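Local atomic coordinates of cytokinin riboside 5'-monophosphate phosphoribohydrolase (PDB entry 5ZBL), a protein that belongs to the SLOG clan of Rossmann-like alpha/beta proteins, with a parallel central sheet flanked by helices, and is found here as a dimer. Residues A[30-35]-A[59-64]; A[39-44]-A[180-185]; A[52-57]-A[111-116]; A[158-161]-A[165-168]. All coordinates share one frame; numbering follows the deposited sequence.

Interaction 1: A[30-35]-A[59-64]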
loop_
_atom_site.group_PDB
_atom_site.type_symbol
_atom_site.label_atom_id
_atom_site.label_comp_id
_atom_site.label_asym_id
_atom_site.label_seq_id
_atom_site.Cartn_x
_atom_site.Cartn_y
_atom_site.Cartn_z
ATOM N N ALA A 30 1.758 -12.291 20.480
ATOM C CA ALA A 30 2.291 -10.938 20.417
ATOM C C ALA A 30 1.159 -9.963 20.279
ATOM O O ALA A 30 1.259 -8.881 20.805
ATOM C CB ALA A 30 3.261 -10.765 19.258
ATOM N N ALA A 31 0.070 -10.369 19.618
ATOM C CA ALA A 31 -1.088 -9.495 19.461
ATOM C C ALA A 31 -1.825 -9.320 20.787
ATOM O O ALA A 31 -2.239 -8.209 21.150
ATOM C CB ALA A 31 -2.023 -10.016 18.367
ATOM N N GLN A 32 -1.978 -10.424 21.496
ATOM C CA GLN A 32 -2.587 -10.414 22.834
ATOM C C GLN A 32 -1.835 -9.607 23.851
ATOM O O GLN A 32 -2.456 -8.884 24.623
ATOM C CB GLN A 32 -2.733 -11.838 23.342
ATOM C CG GLN A 32 -3.841 -12.549 22.597
ATOM C CD GLN A 32 -3.748 -14.052 22.666
ATOM O OE1 GLN A 32 -4.563 -14.721 22.065
ATOM N NE2 GLN A 32 -2.739 -14.591 23.381
ATOM N N THR A 33 -0.508 -9.707 23.836
ATOM C CA THR A 33 0.322 -8.911 24.755
ATOM C C THR A 33 0.208 -7.442 24.420
ATOM O O THR A 33 0.233 -6.581 25.317
ATOM C CB THR A 33 1.816 -9.326 24.728
ATOM O OG1 THR A 33 1.905 -10.738 24.617
ATOM C CG2 THR A 33 2.472 -8.974 26.020
ATOM N N LEU A 34 0.111 -7.157 23.125
ATOM C CA LEU A 34 -0.026 -5.774 22.676
ATOM C C LEU A 34 -1.378 -5.166 23.135
ATOM O O LEU A 34 -1.427 -4.070 23.724
ATOM C CB LEU A 34 0.167 -5.718 21.154
ATOM C CG LEU A 34 0.032 -4.344 20.512
ATOM C CD1 LEU A 34 0.971 -3.293 21.128
ATOM C CD2 LEU A 34 0.230 -4.484 19.015
ATOM N N ALA A 35 -2.460 -5.895 22.875
ATOM C CA ALA A 35 -3.798 -5.530 23.338
ATOM C C ALA A 35 -3.902 -5.239 24.850
ATOM O O ALA A 35 -4.531 -4.261 25.263
ATOM C CB ALA A 35 -4.762 -6.652 22.971
ATOM N N ALA A 59 -8.852 -7.892 18.246
ATOM C CA ALA A 59 -10.183 -7.432 18.607
ATOM C C ALA A 59 -10.608 -8.136 19.896
ATOM O O ALA A 59 -10.926 -7.462 20.865
ATOM C CB ALA A 59 -11.180 -7.711 17.490
ATOM N N ASP A 60 -10.550 -9.468 19.898
ATOM C CA ASP A 60 -10.884 -10.297 21.069
ATOM C C ASP A 60 -10.074 -10.002 22.290
ATOM O O ASP A 60 -10.594 -10.132 23.399
ATOM C CB ASP A 60 -10.674 -11.796 20.757
ATOM C CG ASP A 60 -11.770 -12.385 19.854
ATOM O OD1 ASP A 60 -12.783 -11.685 19.570
ATOM O OD2 ASP A 60 -11.617 -13.550 19.431
ATOM N N ALA A 61 -8.787 -9.693 22.117
ATOM C CA ALA A 61 -7.908 -9.481 23.254
ATOM C C ALA A 61 -8.144 -8.148 23.923
ATOM O O ALA A 61 -7.989 -8.047 25.166
ATOM C CB ALA A 61 -6.438 -9.647 22.870
ATOM N N PHE A 62 -8.536 -7.133 23.148
ATOM C CA PHE A 62 -8.846 -5.806 23.715
ATOM C C PHE A 62 -10.155 -5.949 24.495
ATOM O O PHE A 62 -10.315 -5.430 25.611
ATOM C CB PHE A 62 -9.030 -4.716 22.639
ATOM C CG PHE A 62 -7.803 -3.900 22.321
ATOM C CD1 PHE A 62 -6.865 -4.351 21.405
ATOM C CD2 PHE A 62 -7.660 -2.609 22.819
ATOM C CE1 PHE A 62 -5.777 -3.567 21.043
ATOM C CE2 PHE A 62 -6.561 -1.826 22.472
ATOM C CZ PHE A 62 -5.638 -2.306 21.554
ATOM N N LEU A 63 -11.102 -6.628 23.866
ATOM C CA LEU A 63 -12.390 -6.892 24.488
ATOM C C LEU A 63 -12.210 -7.659 25.798
ATOM O O LEU A 63 -12.627 -7.176 26.850
ATOM C CB LEU A 63 -13.320 -7.647 23.544
ATOM C CG LEU A 63 -13.841 -6.825 22.364
ATOM C CD1 LEU A 63 -14.638 -7.766 21.461
ATOM C CD2 LEU A 63 -14.678 -5.619 22.811
ATOM N N GLU A 64 -11.518 -8.792 25.728
ATOM C CA GLU A 64 -11.366 -9.660 26.889
ATOM C C GLU A 64 -10.506 -9.117 28.008
ATOM O O GLU A 64 -10.539 -9.681 29.068
ATOM C CB GLU A 64 -10.839 -11.029 26.468
ATOM C CG GLU A 64 -11.897 -11.809 25.730
ATOM C CD GLU A 64 -11.368 -13.015 25.002
ATOM O OE1 GLU A 64 -10.211 -13.424 25.250
ATOM O OE2 GLU A 64 -12.154 -13.577 24.213
#
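The helices carrying A35 and A61 run roughly side by side in the same direction, their short axes 8.4 Å apart at closest approach and crossing at -37°, with Q32 facing A61 and A35 facing F62. The spacing is small because alanine meets alanine at the crossing: A35 and A61 both aim their methyl groups into the gap, and A35 CB lies just 3.4 Å from A61 CB, tighter than carbons usually pack. With no branch beyond CB on either side, the two backbones can approach closely. F62 fills the flank of this seam. Its CA-CB bond leaves to one side of the other helix, and a chi1 of -94° then swings the ring against A35. The ring takes A35 over its face, with A35 CA 4.0 Å from the centroid of the F62 ring, 29° off the normal, a CH-pi contact. The carbonyl joins in as well, A35 O standing 4.1 Å above the plane of the F62 ring, over its centre. F62 CD1 lies 3.5 Å from A35 CB. At the outer border Q32 CG rests on A61 CB at 3.9 Å. No hydrogen bond crosses; the contact is van der Waals packing together with the CH-pi contact. The two helices belong to successive beta-alpha-beta crossovers of the parallel sheet, 25-40 leading from strand 12-16 to 44-47 and 53-64 from 44-47 to 69-74. F62 also meets L45 on strand 44-47, while L34, on another side of its helix, packs on P178 and L182 of helix 178-186.

Interaction 2: A[39-44]-A[180-185]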
loop_
_atom_site.group_PDB
_atom_site.type_symbol
_atom_site.label_atom_id
_atom_site.label_comp_id
_atom_site.label_asym_id
_atom_site.label_seq_id
_atom_site.Cartn_x
_atom_site.Cartn_y
_atom_site.Cartn_z
ATOM N N VAL A 39 -4.718 -1.639 26.687
ATOM C CA VAL A 39 -5.890 -1.487 27.567
ATOM C C VAL A 39 -5.423 -1.057 28.961
ATOM O O VAL A 39 -5.980 -0.117 29.536
ATOM C CB VAL A 39 -6.796 -2.754 27.642
ATOM C CG1 VAL A 39 -7.944 -2.549 28.617
ATOM C CG2 VAL A 39 -7.414 -3.066 26.290
ATOM N N ASP A 40 -4.354 -1.654 29.468
ATOM C CA ASP A 40 -3.814 -1.221 30.766
ATOM C C ASP A 40 -3.444 0.240 30.812
ATOM O O ASP A 40 -3.412 0.817 31.895
ATOM C CB ASP A 40 -2.571 -2.028 31.158
ATOM C CG ASP A 40 -2.894 -3.376 31.733
ATOM O OD1 ASP A 40 -4.100 -3.747 31.827
ATOM O OD2 ASP A 40 -1.919 -4.079 32.089
ATOM N N ARG A 41 -3.120 0.836 29.670
ATOM C CA ARG A 41 -2.839 2.275 29.617
ATOM C C ARG A 41 -4.061 3.111 29.245
ATOM O O ARG A 41 -3.924 4.293 28.937
ATOM C CB ARG A 41 -1.686 2.557 28.654
ATOM C CG ARG A 41 -0.307 2.050 29.129
ATOM C CD ARG A 41 0.576 1.639 27.943
ATOM N NE ARG A 41 2.026 1.819 28.077
ATOM C CZ ARG A 41 2.831 1.140 28.902
ATOM N NH1 ARG A 41 2.345 0.243 29.770
ATOM N NH2 ARG A 41 4.145 1.387 28.881
ATOM N N GLY A 42 -5.256 2.531 29.281
ATOM C CA GLY A 42 -6.431 3.244 28.847
ATOM C C GLY A 42 -6.602 3.458 27.337
ATOM O O GLY A 42 -7.381 4.326 26.928
ATOM N N ILE A 43 -5.932 2.652 26.503
ATOM C CA ILE A 43 -6.002 2.834 25.065
ATOM C C ILE A 43 -6.953 1.806 24.406
ATOM O O ILE A 43 -6.857 0.607 24.699
ATOM C CB ILE A 43 -4.603 2.753 24.459
ATOM C CG1 ILE A 43 -3.714 3.905 25.001
ATOM C CG2 ILE A 43 -4.692 2.725 22.938
ATOM C CD1 ILE A 43 -2.238 3.731 24.682
ATOM N N ASP A 44 -7.833 2.280 23.506
ATOM C CA ASP A 44 -8.742 1.416 22.757
ATOM C C ASP A 44 -8.389 1.168 21.281
ATOM O O ASP A 44 -7.555 1.845 20.699
ATOM C CB ASP A 44 -10.156 1.973 22.879
ATOM C CG ASP A 44 -10.687 1.889 24.322
ATOM O OD1 ASP A 44 -10.478 0.824 25.006
ATOM O OD2 ASP A 44 -11.283 2.895 24.749
ATOM N N ALA A 180 7.550 -0.863 24.820
ATOM C CA ALA A 180 8.384 0.102 24.130
ATOM C C ALA A 180 7.655 0.787 22.946
ATOM O O ALA A 180 7.834 1.986 22.725
ATOM C CB ALA A 180 9.662 -0.552 23.665
ATOM N N LEU A 181 6.822 0.014 22.238
ATOM C CA LEU A 181 6.013 0.487 21.134
ATOM C C LEU A 181 4.954 1.513 21.521
ATOM O O LEU A 181 4.827 2.558 20.855
ATOM C CB LEU A 181 5.309 -0.689 20.452
ATOM C CG LEU A 181 4.593 -0.309 19.120
ATOM C CD1 LEU A 181 4.695 -1.400 18.077
ATOM C CD2 LEU A 181 3.136 0.017 19.348
ATOM N N LEU A 182 4.162 1.204 22.550
ATOM C CA LEU A 182 3.119 2.130 23.026
ATOM C C LEU A 182 3.727 3.329 23.706
ATOM O O LEU A 182 3.257 4.459 23.505
ATOM C CB LEU A 182 2.148 1.443 23.967
ATOM C CG LEU A 182 1.244 0.433 23.241
ATOM C CD1 LEU A 182 0.627 -0.566 24.208
ATOM C CD2 LEU A 182 0.165 1.149 22.440
ATOM N N LYS A 183 4.773 3.095 24.492
ATOM C CA LYS A 183 5.499 4.198 25.143
ATOM C C LYS A 183 6.004 5.195 24.132
ATOM O O LYS A 183 5.845 6.395 24.317
ATOM C CB LYS A 183 6.671 3.693 25.975
ATOM C CG LYS A 183 7.447 4.782 26.700
ATOM C CD LYS A 183 8.146 4.242 27.939
ATOM C CE LYS A 183 8.623 5.376 28.839
ATOM N NZ LYS A 183 10.062 5.684 28.632
ATOM N N ALA A 184 6.601 4.701 23.053
ATOM C CA ALA A 184 7.105 5.592 22.009
ATOM C C ALA A 184 5.977 6.397 21.332
ATOM O O ALA A 184 6.203 7.556 20.989
ATOM C CB ALA A 184 7.928 4.819 20.982
ATOM N N MET A 185 4.806 5.771 21.120
ATOM C CA MET A 185 3.629 6.426 20.531
ATOM C C MET A 185 3.006 7.473 21.514
ATOM O O MET A 185 2.485 8.495 21.078
ATOM C CB MET A 185 2.550 5.384 20.099
ATOM C CG MET A 185 2.901 4.466 18.912
ATOM S SD MET A 185 1.649 3.193 18.531
ATOM C CE MET A 185 0.478 4.255 17.712
#
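G42 N bonds to V39 O at 2.8 Å, closing helix 25-40 at the point where its neighbours R41 and I43 lean on L182. Together with the longer-reaching bond from I43 N to A38 O it forms a Schellman motif, with G42 at positive phi as the C' residue. That turn puts R41 and I43 on the same side, both with CB directed at helix 178-186, where L182 comes to meet them. The chains of I43 and L182 pass in opposite directions, and the nearest atoms are methyls: I43 CD1 lies 4.2 Å from L182 CD2. R41 runs aslant to L182, toward the surface. Its chain bends at chi2 and chi3, which brings R41 NE to within 4.1 Å of L182 CB, while R41 NH2 approaches K183 CB at 4.5 Å, near the guanidinium plane and at its edge. R41 NE also makes a weak hydrogen bond to Q186 OE1, one turn further along the helix. L182 packs in addition on L34, T37 and A38, so the leucine is tucked against helix 25-40. The chemistry is thus a graded one: apolar packing inside, and at the surface an arginine resting loosely on the helix with one weak bond to Q186. K183 directs its amine away, with K183 NZ 7.3 Å from R41 NH2, which probably eases repulsion between the two positive charges.

Interaction 3: A[52-57]-A[111-116]. With PO4 (phosphate ion), chain G.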
loop_
_atom_site.group_PDB
_atom_site.type_symbol
_atom_site.label_atom_id
_atom_site.label_comp_id
_atom_site.label_asym_id
_atom_site.label_seq_id
_atom_site.Cartn_x
_atom_site.Cartn_y
_atom_site.Cartn_z
ATOM N N VAL A 52 -11.323 -12.986 11.702
ATOM C CA VAL A 52 -10.364 -14.080 11.465
ATOM C C VAL A 52 -8.945 -13.512 11.454
ATOM O O VAL A 52 -8.713 -12.284 11.323
ATOM C CB VAL A 52 -10.627 -14.870 10.169
ATOM C CG1 VAL A 52 -11.864 -15.742 10.334
ATOM C CG2 VAL A 52 -10.754 -13.958 8.961
ATOM N N GLY A 53 -8.016 -14.428 11.647
ATOM C CA GLY A 53 -6.638 -14.108 11.768
ATOM C C GLY A 53 -6.362 -13.217 12.950
ATOM O O GLY A 53 -7.076 -13.237 13.934
ATOM N N LEU A 54 -5.312 -12.432 12.817
ATOM C CA LEU A 54 -4.843 -11.564 13.871
ATOM C C LEU A 54 -5.797 -10.407 14.059
ATOM O O LEU A 54 -5.811 -9.820 15.113
ATOM C CB LEU A 54 -3.459 -11.024 13.523
ATOM C CG LEU A 54 -2.329 -12.046 13.298
ATOM C CD1 LEU A 54 -1.062 -11.239 13.089
ATOM C CD2 LEU A 54 -2.150 -13.090 14.441
ATOM N N MET A 55 -6.581 -10.079 13.029
ATOM C CA MET A 55 -7.694 -9.148 13.175
ATOM C C MET A 55 -8.625 -9.642 14.283
ATOM O O MET A 55 -8.826 -8.928 15.251
ATOM C CB MET A 55 -8.437 -8.926 11.858
ATOM C CG MET A 55 -7.832 -7.826 10.981
ATOM S SD MET A 55 -8.754 -7.590 9.418
ATOM C CE MET A 55 -9.614 -6.096 9.880
ATOM N N GLY A 56 -9.109 -10.881 14.177
ATOM C CA GLY A 56 -9.951 -11.508 15.220
ATOM C C GLY A 56 -9.256 -11.579 16.586
ATOM O O GLY A 56 -9.819 -11.201 17.615
ATOM N N ILE A 57 -7.997 -12.002 16.580
ATOM C CA ILE A 57 -7.248 -12.105 17.806
ATOM C C ILE A 57 -7.122 -10.766 18.538
ATOM O O ILE A 57 -7.328 -10.711 19.751
ATOM C CB ILE A 57 -5.841 -12.610 17.538
ATOM C CG1 ILE A 57 -5.854 -14.051 16.998
ATOM C CG2 ILE A 57 -5.007 -12.509 18.790
ATOM C CD1 ILE A 57 -6.484 -15.094 17.896
ATOM N N ILE A 111 -0.709 1.421 14.230
ATOM C CA ILE A 111 0.196 0.304 14.422
ATOM C C ILE A 111 -0.038 -0.699 13.281
ATOM O O ILE A 111 -1.170 -1.063 12.962
ATOM C CB ILE A 111 -0.071 -0.400 15.737
ATOM C CG1 ILE A 111 0.152 0.560 16.918
ATOM C CG2 ILE A 111 0.872 -1.580 15.969
ATOM C CD1 ILE A 111 -0.339 -0.039 18.238
ATOM N N ALA A 112 1.058 -1.138 12.666
ATOM C CA ALA A 112 0.993 -2.173 11.676
ATOM C C ALA A 112 1.672 -3.398 12.310
ATOM O O ALA A 112 2.852 -3.333 12.718
ATOM C CB ALA A 112 1.650 -1.741 10.368
ATOM N N MET A 113 0.872 -4.456 12.448
ATOM C CA MET A 113 1.323 -5.735 12.932
ATOM C C MET A 113 1.563 -6.605 11.702
ATOM O O MET A 113 1.174 -6.254 10.601
ATOM C CB MET A 113 0.248 -6.367 13.814
ATOM C CG MET A 113 -0.243 -5.506 14.984
ATOM S SD MET A 113 -0.965 -6.468 16.354
ATOM C CE MET A 113 -2.054 -7.593 15.501
ATOM N N PRO A 114 2.161 -7.783 11.896
ATOM C CA PRO A 114 2.274 -8.679 10.765
ATOM C C PRO A 114 0.957 -8.877 10.025
ATOM O O PRO A 114 -0.123 -8.866 10.624
ATOM C CB PRO A 114 2.698 -9.989 11.413
ATOM C CG PRO A 114 3.526 -9.521 12.577
ATOM C CD PRO A 114 2.786 -8.342 13.106
ATOM N N GLY A 115 1.071 -9.052 8.719
ATOM C CA GLY A 115 -0.078 -9.262 7.866
ATOM C C GLY A 115 0.386 -9.324 6.447
ATOM O O GLY A 115 1.578 -9.293 6.174
ATOM N N GLY A 116 -0.592 -9.405 5.561
ATOM C CA GLY A 116 -0.394 -9.515 4.140
ATOM C C GLY A 116 -0.478 -8.197 3.403
ATOM O O GLY A 116 -0.143 -7.128 3.945
HETATM P P PO4 G . -4.317 -8.800 4.710
HETATM O O1 PO4 G . -4.350 -10.212 5.220
HETATM O O2 PO4 G . -5.697 -8.196 4.869
HETATM O O3 PO4 G . -3.352 -7.986 5.537
HETATM O O4 PO4 G . -3.921 -8.847 3.275
#
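Apolar packing comes first, and L54 carries it. The leucine sits in the first turn of helix 53-64 and directs its CB toward the loop that leaves strand 110-112. That CB meets the terminal methyl of M113, with L54 CB 4.2 Å from M113 CE, and further out L54 CD1 touches the proline ring, 4.3 Å from P114 CB. The same methyl lies against the peptide too, L54 CD1 being 3.5 Å from P114 O. That oxygen accepts a hydrogen bond from T17 OG1, so the methyl brushes a carbonyl that already has a polar partner. F163 of the second subunit packs on both L54 and P114, so this spot is also part of the dimer interface. P114 begins the PGGxGTxxE signature known from LOG-type proteins, while G53, with its positive phi, is consistent with a glycine-rich, Rossmann-type pattern at the start of its helix. No hydrogen bond joins the two segments; within 52-57, G56 N reaches V52 O at 3.2 Å and I57 N reaches G53 O at 3.1 Å, building the first turn. The anion site forms the third group. G116, at the N-cap of helix 117-130, donates from its N to phosphate O3 at 3.1 Å, a weak bond with an N-H...O angle of 134°. The phosphate is probably from the crystallisation liquor; G118 N and T119 OG1 of this helix and S19 N, from the loop after strand 12-16, also hydrogen-bond it.

Interaction 4: A[158-161]-A[165-168]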
loop_
_atom_site.group_PDB
_atom_site.type_symbol
_atom_site.label_atom_id
_atom_site.label_comp_id
_atom_site.label_asym_id
_atom_site.label_seq_id
_atom_site.Cartn_x
_atom_site.Cartn_y
_atom_site.Cartn_z
ATOM N N MET A 158 15.298 2.670 -0.934
ATOM C CA MET A 158 14.558 3.709 -1.607
ATOM C C MET A 158 15.058 5.124 -1.221
ATOM O O MET A 158 15.035 6.014 -2.053
ATOM C CB MET A 158 13.087 3.582 -1.282
ATOM C CG MET A 158 12.393 2.377 -1.868
ATOM S SD MET A 158 10.676 2.254 -1.280
ATOM C CE MET A 158 9.935 1.769 -2.820
ATOM N N THR A 159 15.452 5.320 0.040
ATOM C CA THR A 159 16.007 6.574 0.524
ATOM C C THR A 159 17.387 6.841 -0.098
ATOM O O THR A 159 17.655 7.931 -0.492
ATOM C CB THR A 159 16.149 6.580 2.083
ATOM O OG1 THR A 159 14.891 6.258 2.707
ATOM C CG2 THR A 159 16.614 7.953 2.585
ATOM N N GLN A 160 18.241 5.835 -0.204
ATOM C CA GLN A 160 19.533 6.023 -0.867
ATOM C C GLN A 160 19.406 6.327 -2.378
ATOM O O GLN A 160 20.177 7.126 -2.913
ATOM C CB GLN A 160 20.417 4.795 -0.681
ATOM C CG GLN A 160 20.810 4.491 0.738
ATOM C CD GLN A 160 21.625 3.190 0.872
ATOM O OE1 GLN A 160 21.902 2.492 -0.124
ATOM N NE2 GLN A 160 22.003 2.859 2.123
ATOM N N ARG A 161 18.463 5.665 -3.057
ATOM C CA ARG A 161 18.233 5.892 -4.485
ATOM C C ARG A 161 17.459 7.198 -4.789
ATOM O O ARG A 161 17.106 7.424 -5.937
ATOM C CB ARG A 161 17.464 4.728 -5.089
ATOM C CG ARG A 161 18.141 3.375 -5.031
ATOM C CD ARG A 161 17.133 2.315 -5.467
ATOM N NE ARG A 161 17.661 0.966 -5.598
ATOM C CZ ARG A 161 18.400 0.511 -6.595
ATOM N NH1 ARG A 161 18.780 -0.764 -6.621
ATOM N NH2 ARG A 161 18.820 1.309 -7.553
ATOM N N LYS A 165 12.516 10.936 1.203
ATOM C CA LYS A 165 13.390 11.847 1.960
ATOM C C LYS A 165 13.830 11.156 3.251
ATOM O O LYS A 165 12.994 10.640 3.985
ATOM C CB LYS A 165 12.642 13.130 2.335
ATOM C CG LYS A 165 12.063 13.933 1.178
ATOM C CD LYS A 165 10.993 14.919 1.681
ATOM C CE LYS A 165 9.974 15.344 0.617
ATOM N NZ LYS A 165 10.529 16.292 -0.385
ATOM N N ARG A 166 15.128 11.178 3.546
ATOM C CA ARG A 166 15.687 10.644 4.817
ATOM C C ARG A 166 15.012 11.254 6.050
ATOM O O ARG A 166 14.882 10.601 7.089
ATOM C CB ARG A 166 17.204 10.875 4.846
ATOM C CG ARG A 166 17.948 10.537 6.133
ATOM C CD ARG A 166 18.093 9.052 6.339
ATOM N NE ARG A 166 18.947 8.454 5.313
ATOM C CZ ARG A 166 19.005 7.151 5.053
ATOM N NH1 ARG A 166 18.261 6.277 5.744
ATOM N NH2 ARG A 166 19.786 6.723 4.075
ATOM N N ASP A 167 14.581 12.500 5.925
ATOM C CA ASP A 167 13.798 13.159 6.977
ATOM C C ASP A 167 12.556 12.359 7.365
ATOM O O ASP A 167 12.294 12.126 8.554
ATOM C CB ASP A 167 13.332 14.551 6.494
ATOM C CG ASP A 167 13.648 15.659 7.472
ATOM O OD1 ASP A 167 14.401 15.424 8.444
ATOM O OD2 ASP A 167 13.152 16.787 7.243
ATOM N N PHE A 168 11.785 11.985 6.342
ATOM C CA PHE A 168 10.492 11.339 6.516
ATOM C C PHE A 168 10.648 9.998 7.216
ATOM O O PHE A 168 10.066 9.785 8.260
ATOM C CB PHE A 168 9.791 11.124 5.167
ATOM C CG PHE A 168 8.483 10.413 5.290
ATOM C CD1 PHE A 168 7.414 11.034 5.928
ATOM C CD2 PHE A 168 8.325 9.112 4.819
ATOM C CE1 PHE A 168 6.200 10.382 6.074
ATOM C CE2 PHE A 168 7.112 8.452 4.958
ATOM C CZ PHE A 168 6.051 9.091 5.585
#
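A tight turn joins helix 149-160 to helix 166-169, and T159 and R166 face each other across it. T159 puts its methyl over the flat end of R166: T159 CG2 lies 3.5 Å from R166 CZ, over the centre of one face of the guanidinium. Two torsions explain the meeting. In T159 the CG2 branch is anti to the backbone N, while OG1 sits beside that N and bonds to L155 O, one turn back, so the hydroxyl is occupied within its own helix and the methyl is what faces R166. In R166 the chain leaves anti to its own N and then folds at chi2 and chi3 (74° and 66°), returning over T159 at about a right angle to it. The same methyl is also close to the base of the arginine, with T159 CG2 3.6 Å from R166 CA and 3.7 Å from R166 CB, so the side chain arches round it. Q160 lies alongside R166 and points the same way, with Q160 CG 4.1 Å from R166 NH2, near the guanidinium plane at its edge. The amide and guanidinium planes are turned 60° apart. Their polar ends share a partner: E156 forms a salt bridge with R166 NH1 and accepts a hydrogen bond from Q160 NE2. Beyond them R161 NH2 forms a salt bridge with D145 and a hydrogen bond with Y27, both of the second subunit. The whole is a tight turn between two consecutive helices, with K165 as N-cap of the second and an arginine folded back over the end of the first.

Interactions 1, 2 and 3 form one continuous body of packing, while interaction 4 lies apart. Helix 25-40 serves both 30-35/59-64 and 39-44/180-185, whose centres are about 12 Å apart; F62 CE2 is 3.3 Å from I43 O. Helix 53-64 joins interactions 1 and 3, and L34 CD2 reaches M113 SD at 3.5 Å. Interactions 2 and 3 meet through M185 SD, 3.4 Å from I111 CG1. Of the four, it is interaction 3 that touches the phosphate. Interaction 4 is centred about 28 Å from it, yet both reach the second subunit, whose own copy of M158 would, by dimer symmetry, pack on G115 beside the anion site.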